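Local coordinates for protein cytochrome P450 CYP260B1 (Sorangium cellulosum, PDB 5HIW) that belongs to the cytochrome P450 family and binds heme (protoporphyrin IX containing iron) within its mainly helical fold, at residues 114-126 with 377-391. Sequence-based numbering, arbitrary orientation.
Sequences RLVRKERAELFDD and RGAAAFGPDQIPALL
A121 and A389 form the hydrogen-bonded pair of a short antiparallel ladder between strands 120-122 and 388-390. The strand axes approach to 4.8 Å. Strand 120-122 is an edge of the small three-stranded antiparallel sheet of this P450 fold; strand 363-364 lies beyond 388-390. A389 N gives A121 O a nearly straight bond of 2.7 Å. L391 N to E119 O and L123 N to I387 O continue the ladder at its two ends.

A121, L123, A389 and L391 supply apolar contacts. L391 CD1 packs on A121 CB, and L123 CD1 meets A389 CB at 3.8 Å. I387 CD1 reaches the edge of the F124 ring, which also meets W235.

E122 is the N-cap of helix 123-128. Its CG lies anti to the backbone N (chi1 -165°) and the chain bends at chi2. The carboxylate thus caps the helix and also meets the other segment. OE2 accepts from F124 N and, at 2.8 Å, from I387 N, which come from opposite faces of its plane. OE1 takes D125 N and a weak 3.1 Å bond from R377 NH2, part of a salt bridge.

The R377 guanidinium has F124 CD2 over one face, 3.5 Å from R377 CZ. NE and NH2 both hold D385 O. R377 NH1 makes a salt bridge to D125 OD1 on its syn side at 2.7 Å, with the carboxylate and guanidinium planes 88° apart.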
ATOM      1  N   ARG A 114     -12.170  18.101 -11.188  1.00 30.36           N
ATOM      2  CA  ARG A 114     -12.234  19.056 -10.085  1.00 34.18           C
ATOM      3  C   ARG A 114     -11.057  19.986 -10.098  1.00 36.50           C
ATOM      4  O   ARG A 114     -11.160  21.046  -9.509  1.00 39.19           O
ATOM      5  CB  ARG A 114     -12.302  18.407  -8.700  1.00 32.15           C
ATOM      6  CG  ARG A 114     -13.590  17.625  -8.388  1.00 34.43           C
ATOM      7  CD  ARG A 114     -13.483  16.748  -7.126  1.00 39.07           C
ATOM      8  NE  ARG A 114     -14.613  15.814  -7.090  1.00 43.96           N
ATOM      9  CZ  ARG A 114     -14.579  14.531  -6.691  1.00 48.74           C
ATOM     10  NH1 ARG A 114     -13.477  13.954  -6.183  1.00 45.74           N
ATOM     11  NH2 ARG A 114     -15.713  13.831  -6.756  1.00 47.91           N
ATOM     12  N   LEU A 115      -9.919  19.601 -10.697  1.00 33.44           N
ATOM     13  CA  LEU A 115      -8.742  20.449 -10.624  1.00 31.29           C
ATOM     14  C   LEU A 115      -8.648  21.433 -11.766  1.00 33.78           C
ATOM     15  O   LEU A 115      -7.746  22.293 -11.790  1.00 30.44           O
ATOM     16  CB  LEU A 115      -7.457  19.614 -10.563  1.00 33.67           C
ATOM     17  CG  LEU A 115      -7.288  18.668  -9.350  1.00 35.87           C
ATOM     18  CD1 LEU A 115      -5.913  17.951  -9.412  1.00 37.62           C
ATOM     19  CD2 LEU A 115      -7.415  19.461  -8.062  1.00 39.54           C
ATOM     20  N   VAL A 116      -9.553  21.274 -12.725  1.00 33.85           N
ATOM     21  CA  VAL A 116      -9.389  21.871 -14.039  1.00 35.37           C
ATOM     22  C   VAL A 116      -9.352  23.410 -14.003  1.00 41.32           C
ATOM     23  O   VAL A 116      -8.685  24.034 -14.841  1.00 42.85           O
ATOM     24  CB  VAL A 116     -10.498  21.372 -14.999  1.00 40.84           C
ATOM     25  CG1 VAL A 116     -10.843  22.409 -16.075  1.00 41.96           C
ATOM     26  CG2 VAL A 116     -10.064  20.058 -15.629  1.00 38.53           C
ATOM     27  N   ARG A 117     -10.062  24.045 -13.080  1.00 36.61           N
ATOM     28  CA  ARG A 117     -10.005  25.515 -13.140  1.00 44.62           C
ATOM     29  C   ARG A 117      -9.020  26.051 -12.132  1.00 44.30           C
ATOM     30  O   ARG A 117      -8.993  27.239 -11.898  1.00 49.61           O
ATOM     31  CB  ARG A 117     -11.378  26.173 -12.963  1.00 46.21           C
ATOM     32  CG  ARG A 117     -12.439  25.932 -14.058  1.00 49.35           C
ATOM     33  CD  ARG A 117     -11.965  25.971 -15.508  1.00 55.75           C
ATOM     34  NE  ARG A 117     -11.444  27.253 -15.999  1.00 60.46           N
ATOM     35  CZ  ARG A 117     -10.613  27.373 -17.048  1.00 67.37           C
ATOM     36  NH1 ARG A 117     -10.216  26.283 -17.701  1.00 68.64           N
ATOM     37  NH2 ARG A 117     -10.169  28.577 -17.455  1.00 61.56           N
ATOM     38  N   LYS A 118      -8.178  25.206 -11.556  1.00 37.37           N
ATOM     39  CA  LYS A 118      -7.365  25.663 -10.477  1.00 37.79           C
ATOM     40  C   LYS A 118      -5.965  25.941 -10.932  1.00 39.28           C
ATOM     41  O   LYS A 118      -5.513  25.398 -11.931  1.00 34.51           O
ATOM     42  CB  LYS A 118      -7.370  24.657  -9.337  1.00 40.74           C
ATOM     43  CG  LYS A 118      -8.772  24.453  -8.776  1.00 41.93           C
ATOM     44  CD  LYS A 118      -8.832  23.397  -7.705  1.00 45.35           C
ATOM     45  CE  LYS A 118      -8.012  23.770  -6.502  1.00 49.54           C
ATOM     46  NZ  LYS A 118      -8.645  23.165  -5.292  1.00 53.95           N
ATOM     47  N   GLU A 119      -5.305  26.807 -10.164  1.00 39.73           N
ATOM     48  CA  GLU A 119      -3.946  27.231 -10.412  1.00 41.11           C
ATOM     49  C   GLU A 119      -2.922  26.357  -9.652  1.00 38.21           C
ATOM     50  O   GLU A 119      -1.816  26.134 -10.104  1.00 34.85           O
ATOM     51  CB  GLU A 119      -3.796  28.715  -9.972  1.00 48.99           C
ATOM     52  CG  GLU A 119      -4.576  29.754 -10.818  1.00 54.06           C
ATOM     53  CD  GLU A 119      -3.901  30.098 -12.144  1.00 60.20           C
ATOM     54  OE1 GLU A 119      -2.660  30.011 -12.202  1.00 68.51           O
ATOM     55  OE2 GLU A 119      -4.581  30.454 -13.137  1.00 67.43           O
ATOM     56  N   ARG A 120      -3.256  25.914  -8.457  1.00 36.40           N
ATOM     57  CA  ARG A 120      -2.363  25.039  -7.735  1.00 35.55           C
ATOM     58  C   ARG A 120      -3.169  23.893  -7.174  1.00 35.94           C
ATOM     59  O   ARG A 120      -4.417  23.909  -7.127  1.00 32.42           O
ATOM     60  CB  ARG A 120      -1.632  25.780  -6.594  1.00 39.10           C
ATOM     61  CG  ARG A 120      -0.960  27.077  -7.065  1.00 43.49           C
ATOM     62  CD  ARG A 120      -0.010  27.630  -6.025  1.00 49.40           C
ATOM     63  NE  ARG A 120       0.716  28.822  -6.523  1.00 57.27           N
ATOM     64  CZ  ARG A 120       1.283  29.754  -5.748  1.00 65.02           C
ATOM     65  NH1 ARG A 120       1.228  29.672  -4.422  1.00 61.27           N
ATOM     66  NH2 ARG A 120       1.904  30.794  -6.300  1.00 74.09           N
ATOM     67  N   ALA A 121      -2.437  22.866  -6.769  1.00 33.89           N
ATOM     68  CA  ALA A 121      -3.035  21.788  -6.010  1.00 33.52           C
ATOM     69  C   ALA A 121      -2.051  21.274  -5.000  1.00 29.94           C
ATOM     70  O   ALA A 121      -0.819  21.347  -5.163  1.00 30.37           O
ATOM     71  CB  ALA A 121      -3.475  20.673  -6.960  1.00 31.94           C
ATOM     72  N   GLU A 122      -2.588  20.740  -3.936  1.00 27.45           N
ATOM     73  CA  GLU A 122      -1.850  19.908  -3.089  1.00 24.79           C
ATOM     74  C   GLU A 122      -2.352  18.497  -3.472  1.00 27.12           C
ATOM     75  O   GLU A 122      -3.497  18.104  -3.091  1.00 22.74           O
ATOM     76  CB  GLU A 122      -2.201  20.280  -1.684  1.00 24.04           C
ATOM     77  CG  GLU A 122      -1.336  19.797  -0.579  1.00 23.82           C
ATOM     78  CD  GLU A 122      -1.404  18.277  -0.446  1.00 25.91           C
ATOM     79  OE1 GLU A 122      -2.308  17.757   0.208  1.00 25.95           O
ATOM     80  OE2 GLU A 122      -0.548  17.630  -1.038  1.00 20.99           O
ATOM     81  N   LEU A 123      -1.542  17.754  -4.233  1.00 25.56           N
ATOM     82  CA  LEU A 123      -2.029  16.527  -4.902  1.00 22.78           C
ATOM     83  C   LEU A 123      -2.135  15.330  -3.941  1.00 21.93           C
ATOM     84  O   LEU A 123      -2.697  14.319  -4.331  1.00 20.54           O
ATOM     85  CB  LEU A 123      -1.159  16.158  -6.084  1.00 21.19           C
ATOM     86  CG  LEU A 123      -1.153  17.092  -7.270  1.00 23.59           C
ATOM     87  CD1 LEU A 123      -0.104  16.705  -8.327  1.00 24.52           C
ATOM     88  CD2 LEU A 123      -2.491  17.213  -7.914  1.00 25.66           C
ATOM     89  N   PHE A 124      -1.652  15.424  -2.726  1.00 17.62           N
ATOM     90  CA  PHE A 124      -1.959  14.390  -1.738  1.00 19.98           C
ATOM     91  C   PHE A 124      -3.474  14.490  -1.434  1.00 22.05           C
ATOM     92  O   PHE A 124      -4.224  13.595  -1.731  1.00 20.03           O
ATOM     93  CB  PHE A 124      -1.176  14.448  -0.446  1.00 19.82           C
ATOM     94  CG  PHE A 124      -1.403  13.234   0.428  1.00 22.17           C
ATOM     95  CD1 PHE A 124      -0.753  12.082   0.191  1.00 25.04           C
ATOM     96  CD2 PHE A 124      -2.367  13.259   1.465  1.00 31.14           C
ATOM     97  CE1 PHE A 124      -0.996  10.933   0.942  1.00 26.35           C
ATOM     98  CE2 PHE A 124      -2.645  12.137   2.206  1.00 33.09           C
ATOM     99  CZ  PHE A 124      -1.963  10.930   1.926  1.00 33.53           C
ATOM    100  N   ASP A 125      -3.904  15.626  -0.890  1.00 19.96           N
ATOM    101  CA  ASP A 125      -5.324  15.803  -0.581  1.00 23.92           C
ATOM    102  C   ASP A 125      -6.200  15.729  -1.814  1.00 24.89           C
ATOM    103  O   ASP A 125      -7.309  15.142  -1.759  1.00 26.19           O
ATOM    104  CB  ASP A 125      -5.515  17.183   0.086  1.00 25.09           C
ATOM    105  CG  ASP A 125      -5.058  17.245   1.537  1.00 28.84           C
ATOM    106  OD1 ASP A 125      -4.727  16.234   2.185  1.00 30.18           O
ATOM    107  OD2 ASP A 125      -5.025  18.372   2.080  1.00 33.15           O
ATOM    108  N   ASP A 126      -5.764  16.354  -2.928  1.00 21.26           N
ATOM    109  CA  ASP A 126      -6.580  16.593  -4.132  1.00 22.60           C
ATOM    110  C   ASP A 126      -6.585  15.434  -5.179  1.00 21.42           C
ATOM    111  O   ASP A 126      -7.301  15.497  -6.175  1.00 24.35           O
ATOM    112  CB  ASP A 126      -6.069  17.923  -4.856  1.00 25.46           C
ATOM    113  CG  ASP A 126      -6.329  19.262  -4.002  1.00 30.57           C
ATOM    114  OD1 ASP A 126      -7.187  19.177  -3.123  1.00 29.25           O
ATOM    115  OD2 ASP A 126      -5.623  20.308  -4.157  1.00 30.01           O
ATOM    116  N   ARG A 377       2.050  12.648   8.171  1.00 35.02           N
ATOM    117  CA  ARG A 377       0.676  12.845   8.754  1.00 38.52           C
ATOM    118  C   ARG A 377       0.258  11.725   9.733  1.00 43.45           C
ATOM    119  O   ARG A 377      -0.929  11.406   9.817  1.00 43.68           O
ATOM    120  CB  ARG A 377      -0.367  12.975   7.635  1.00 40.31           C
ATOM    121  CG  ARG A 377       0.069  13.835   6.449  1.00 39.85           C
ATOM    122  CD  ARG A 377      -1.103  13.974   5.474  1.00 38.07           C
ATOM    123  NE  ARG A 377      -0.818  14.972   4.446  1.00 32.39           N
ATOM    124  CZ  ARG A 377      -1.714  15.746   3.860  1.00 33.52           C
ATOM    125  NH1 ARG A 377      -2.998  15.631   4.143  1.00 30.70           N
ATOM    126  NH2 ARG A 377      -1.334  16.599   2.944  1.00 35.68           N
ATOM    127  N   GLY A 378       1.237  11.114  10.435  1.00 46.00           N
ATOM    128  CA  GLY A 378       1.004   9.942  11.290  1.00 43.66           C
ATOM    129  C   GLY A 378       0.744   8.580  10.614  1.00 45.32           C
ATOM    130  O   GLY A 378       0.559   7.549  11.305  1.00 50.16           O
ATOM    131  N   ALA A 379       0.721   8.531   9.287  1.00 38.41           N
ATOM    132  CA  ALA A 379       0.395   7.293   8.599  1.00 36.71           C
ATOM    133  C   ALA A 379       1.519   6.308   8.737  1.00 37.05           C
ATOM    134  O   ALA A 379       2.689   6.685   8.990  1.00 35.26           O
ATOM    135  CB  ALA A 379       0.129   7.562   7.130  1.00 35.90           C
ATOM    136  N   ALA A 380       1.183   5.042   8.525  1.00 40.63           N
ATOM    137  CA  ALA A 380       2.167   3.952   8.559  1.00 39.99           C
ATOM    138  C   ALA A 380       2.646   3.764   7.124  1.00 44.08           C
ATOM    139  O   ALA A 380       2.192   2.850   6.429  1.00 43.02           O
ATOM    140  CB  ALA A 380       1.557   2.660   9.077  1.00 43.03           C
ATOM    141  N   ALA A 381       3.510   4.673   6.656  1.00 34.85           N
ATOM    142  CA  ALA A 381       3.969   4.633   5.267  1.00 29.31           C
ATOM    143  C   ALA A 381       5.287   5.318   5.271  1.00 26.81           C
ATOM    144  O   ALA A 381       5.633   5.934   6.273  1.00 27.92           O
ATOM    145  CB  ALA A 381       3.042   5.409   4.396  1.00 28.79           C
ATOM    146  N   PHE A 382       5.982   5.278   4.146  1.00 22.24           N
ATOM    147  CA  PHE A 382       7.044   6.262   3.866  1.00 21.31           C
ATOM    148  C   PHE A 382       6.585   7.234   2.806  1.00 19.22           C
ATOM    149  O   PHE A 382       6.082   6.849   1.727  1.00 20.02           O
ATOM    150  CB  PHE A 382       8.334   5.606   3.429  1.00 21.28           C
ATOM    151  CG  PHE A 382       9.375   6.603   2.988  1.00 20.71           C
ATOM    152  CD1 PHE A 382      10.084   7.318   3.958  1.00 22.26           C
ATOM    153  CD2 PHE A 382       9.544   6.922   1.674  1.00 20.68           C
ATOM    154  CE1 PHE A 382      11.002   8.308   3.579  1.00 21.41           C
ATOM    155  CE2 PHE A 382      10.499   7.870   1.280  1.00 23.91           C
ATOM    156  CZ  PHE A 382      11.214   8.577   2.263  1.00 22.49           C
ATOM    157  N   GLY A 383       6.711   8.537   3.034  1.00 18.59           N
ATOM    158  CA  GLY A 383       6.223   9.438   2.050  1.00 17.84           C
ATOM    159  C   GLY A 383       6.277  10.929   2.474  1.00 18.41           C
ATOM    160  O   GLY A 383       6.740  11.186   3.569  1.00 19.10           O
ATOM    161  N   PRO A 384       5.751  11.801   1.642  1.00 20.27           N
ATOM    162  CA  PRO A 384       5.766  13.256   1.828  1.00 20.48           C
ATOM    163  C   PRO A 384       4.609  13.712   2.654  1.00 21.06           C
ATOM    164  O   PRO A 384       3.543  13.085   2.671  1.00 18.40           O
ATOM    165  CB  PRO A 384       5.654  13.797   0.410  1.00 20.29           C
ATOM    166  CG  PRO A 384       4.806  12.851  -0.278  1.00 20.71           C
ATOM    167  CD  PRO A 384       5.228  11.503   0.290  1.00 20.61           C
ATOM    168  N   ASP A 385       4.818  14.823   3.379  1.00 20.32           N
ATOM    169  CA  ASP A 385       3.694  15.440   4.066  1.00 25.30           C
ATOM    170  C   ASP A 385       2.736  16.180   3.238  1.00 23.77           C
ATOM    171  O   ASP A 385       1.609  16.439   3.713  1.00 25.86           O
ATOM    172  CB  ASP A 385       4.200  16.241   5.290  1.00 25.07           C
ATOM    173  CG  ASP A 385       5.018  17.441   4.927  1.00 31.30           C
ATOM    174  OD1 ASP A 385       5.338  17.719   3.752  1.00 29.29           O
ATOM    175  OD2 ASP A 385       5.364  18.135   5.888  1.00 45.56           O
ATOM    176  N   GLN A 386       3.107  16.526   2.007  1.00 22.83           N
ATOM    177  CA  GLN A 386       2.256  17.152   1.029  1.00 23.48           C
ATOM    178  C   GLN A 386       2.973  17.131  -0.316  1.00 23.31           C
ATOM    179  O   GLN A 386       4.214  16.864  -0.402  1.00 25.17           O
ATOM    180  CB  GLN A 386       1.852  18.616   1.373  1.00 23.58           C
ATOM    181  CG  GLN A 386       3.062  19.446   1.829  1.00 26.11           C
ATOM    182  CD  GLN A 386       2.758  20.932   1.830  1.00 31.22           C
ATOM    183  OE1 GLN A 386       2.142  21.414   0.917  1.00 31.71           O
ATOM    184  NE2 GLN A 386       3.200  21.634   2.823  1.00 30.20           N
ATOM    185  N   ILE A 387       2.200  17.390  -1.359  1.00 23.07           N
ATOM    186  CA  ILE A 387       2.645  17.304  -2.748  1.00 23.98           C
ATOM    187  C   ILE A 387       2.226  18.534  -3.490  1.00 24.84           C
ATOM    188  O   ILE A 387       1.313  18.542  -4.335  1.00 27.37           O
ATOM    189  CB  ILE A 387       2.165  16.026  -3.477  1.00 25.06           C
ATOM    190  CG1 ILE A 387       2.462  14.812  -2.634  1.00 21.12           C
ATOM    191  CG2 ILE A 387       2.927  15.934  -4.794  1.00 26.22           C
ATOM    192  CD1 ILE A 387       1.688  13.629  -3.121  1.00 25.32           C
ATOM    193  N   PRO A 388       2.887  19.642  -3.167  1.00 28.68           N
ATOM    194  CA  PRO A 388       2.491  20.936  -3.761  1.00 32.98           C
ATOM    195  C   PRO A 388       2.777  20.997  -5.243  1.00 31.27           C
ATOM    196  O   PRO A 388       3.936  20.899  -5.629  1.00 34.92           O
ATOM    197  CB  PRO A 388       3.385  21.950  -3.014  1.00 31.73           C
ATOM    198  CG  PRO A 388       4.128  21.212  -1.969  1.00 35.25           C
ATOM    199  CD  PRO A 388       4.092  19.743  -2.333  1.00 32.92           C
ATOM    200  N   ALA A 389       1.773  21.252  -6.073  1.00 30.79           N
ATOM    201  CA  ALA A 389       1.957  21.379  -7.496  1.00 31.71           C
ATOM    202  C   ALA A 389       1.360  22.630  -8.141  1.00 35.85           C
ATOM    203  O   ALA A 389       0.433  23.242  -7.612  1.00 32.96           O
ATOM    204  CB  ALA A 389       1.403  20.164  -8.209  1.00 32.56           C
ATOM    205  N   LEU A 390       1.931  22.980  -9.297  1.00 33.32           N
ATOM    206  CA  LEU A 390       1.489  24.036 -10.136  1.00 33.12           C
ATOM    207  C   LEU A 390       0.866  23.418 -11.307  1.00 34.83           C
ATOM    208  O   LEU A 390       1.407  22.454 -11.852  1.00 32.69           O
ATOM    209  CB  LEU A 390       2.696  24.855 -10.622  1.00 37.63           C
ATOM    210  CG  LEU A 390       3.529  25.490  -9.514  1.00 35.84           C
ATOM    211  CD1 LEU A 390       4.675  26.278 -10.136  1.00 37.34           C
ATOM    212  CD2 LEU A 390       2.695  26.370  -8.608  1.00 35.64           C
ATOM    213  N   LEU A 391      -0.313  23.933 -11.682  1.00 33.40           N
ATOM    214  CA  LEU A 391      -1.086  23.355 -12.759  1.00 36.49           C
ATOM    215  C   LEU A 391      -1.189  24.134 -14.046  1.00 36.07           C
ATOM    216  O   LEU A 391      -1.758  23.638 -14.985  1.00 39.32           O
ATOM    217  CB  LEU A 391      -2.520  23.131 -12.250  1.00 35.16           C
ATOM    218  CG  LEU A 391      -2.669  22.201 -11.029  1.00 36.48           C
ATOM    219  CD1 LEU A 391      -4.058  22.293 -10.420  1.00 38.10           C
ATOM    220  CD2 LEU A 391      -2.366  20.772 -11.410  1.00 36.55           C
TER